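Long-range contact in sulfite reductase [ferredoxin] (Mycobacterium tuberculosis, PDB 1ZJ8), which probably reduces sulfite to sulfide with electrons from ferredoxin, using a siroheme and a [4Fe-4S] cluster, for the synthesis of sulfur-containing amino acids and cofactors: residues A[119-124]-A[370-375]. Sequence-based numbering, arbitrary orientation.
Sequences AALRTL and TAVADL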
# COMPACT_ATOMS: atom_id res chain seq x y z
N ALA A 119 -23.30 -3.23 1.44
CA ALA A 119 -23.68 -2.55 2.68
C ALA A 119 -22.48 -1.87 3.36
O ALA A 119 -22.60 -0.73 3.83
CB ALA A 119 -24.35 -3.52 3.64
N ALA A 120 -21.35 -2.57 3.42
CA ALA A 120 -20.16 -2.04 4.04
C ALA A 120 -19.62 -0.85 3.25
O ALA A 120 -19.15 0.12 3.84
CB ALA A 120 -19.09 -3.14 4.17
N LEU A 121 -19.69 -0.94 1.92
CA LEU A 121 -19.24 0.13 1.04
C LEU A 121 -20.12 1.38 1.20
O LEU A 121 -19.61 2.51 1.17
CB LEU A 121 -19.25 -0.34 -0.41
CG LEU A 121 -18.60 0.63 -1.41
CD1 LEU A 121 -17.08 0.56 -1.30
CD2 LEU A 121 -19.07 0.42 -2.86
N ARG A 122 -21.42 1.18 1.40
CA ARG A 122 -22.34 2.27 1.68
C ARG A 122 -22.04 2.98 3.01
O ARG A 122 -22.10 4.22 3.10
CB ARG A 122 -23.76 1.75 1.69
CG ARG A 122 -24.78 2.84 1.89
CD ARG A 122 -26.17 2.26 2.00
NE ARG A 122 -26.42 1.26 0.97
CZ ARG A 122 -26.67 1.55 -0.31
NH1 ARG A 122 -26.69 2.82 -0.73
NH2 ARG A 122 -26.90 0.56 -1.17
N THR A 123 -21.74 2.19 4.04
CA THR A 123 -21.39 2.71 5.35
C THR A 123 -20.14 3.59 5.23
O THR A 123 -20.14 4.74 5.63
CB THR A 123 -21.18 1.54 6.36
OG1 THR A 123 -22.37 0.74 6.44
CG2 THR A 123 -20.76 2.06 7.77
N LEU A 124 -19.09 3.04 4.62
CA LEU A 124 -17.90 3.81 4.30
C LEU A 124 -18.23 5.14 3.63
O LEU A 124 -17.63 6.17 3.93
CB LEU A 124 -17.00 3.00 3.37
CG LEU A 124 -15.94 2.14 4.06
CD1 LEU A 124 -16.28 1.80 5.52
CD2 LEU A 124 -15.71 0.85 3.25
N THR A 370 -20.78 5.92 -2.02
CA THR A 370 -22.19 5.64 -1.81
C THR A 370 -22.83 5.45 -3.17
O THR A 370 -23.63 4.53 -3.35
CB THR A 370 -22.88 6.71 -0.94
OG1 THR A 370 -22.13 6.85 0.27
CG2 THR A 370 -24.31 6.28 -0.55
N ALA A 371 -22.43 6.28 -4.12
CA ALA A 371 -22.95 6.17 -5.49
C ALA A 371 -22.70 4.78 -6.10
O ALA A 371 -23.59 4.22 -6.78
CB ALA A 371 -22.36 7.25 -6.36
N VAL A 372 -21.50 4.25 -5.86
CA VAL A 372 -21.09 2.93 -6.34
C VAL A 372 -21.93 1.83 -5.67
O VAL A 372 -22.30 0.84 -6.30
CB VAL A 372 -19.57 2.64 -6.07
CG1 VAL A 372 -19.22 1.18 -6.38
CG2 VAL A 372 -18.66 3.59 -6.85
N ALA A 373 -22.22 2.00 -4.38
CA ALA A 373 -23.03 1.02 -3.67
C ALA A 373 -24.40 0.84 -4.31
O ALA A 373 -24.89 -0.29 -4.40
CB ALA A 373 -23.17 1.41 -2.20
N ASP A 374 -25.00 1.94 -4.77
CA ASP A 374 -26.33 1.89 -5.42
C ASP A 374 -26.27 1.29 -6.83
O ASP A 374 -27.21 0.59 -7.26
CB ASP A 374 -26.99 3.28 -5.43
CG ASP A 374 -27.23 3.81 -4.02
OD1 ASP A 374 -27.63 2.99 -3.16
OD2 ASP A 374 -26.97 5.01 -3.74
N LEU A 375 -25.17 1.56 -7.52
CA LEU A 375 -24.90 0.91 -8.81
C LEU A 375 -24.74 -0.60 -8.61
O LEU A 375 -25.27 -1.39 -9.41
CB LEU A 375 -23.63 1.47 -9.44
CG LEU A 375 -23.72 2.88 -10.03
CD1 LEU A 375 -22.35 3.37 -10.44
CD2 LEU A 375 -24.69 2.91 -11.20
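Arg122 reaches across to the neighbouring helix and lays its guanidinium group over Ala373, whose CB sits 3.8 Å above the guanidinium plane, off-centre toward the rim. The aliphatic start of the arginine packs on the same methyl, Arg122 CB to Ala373 CB 3.9 Å. With CG anti to the backbone N (chi1 -176°), the chain runs out extended and then bends at chi3, which carries its end to Asp374. There NH1 of Arg122 donates to OD1 of Asp374 at 2.6 Å, on the syn side of the carboxylate but tilted out of its plane; NH2 adds a weak second bond to the same oxygen. The salt bridge is thus held through one carboxylate oxygen, with the two flat groups turned 28° from each other. Beside the salt bridge the contact turns apolar. Leu121 points at the other helix and puts CD2 3.6 Å from CG1 of Val372, the two side chains crossing at a slant, while the same methyl also lies near Ala373 CB, at 4.3 Å. Ile384 of strand 384-386 touches both Leu121 and Val372, joining the pair to the sheet. Helices 118-131 and 366-379 run nearly antiparallel, at 157° and 8.1 Å between the segment axes, and pair the two ferredoxin-like half domains of the nitrite and sulfite reductase family.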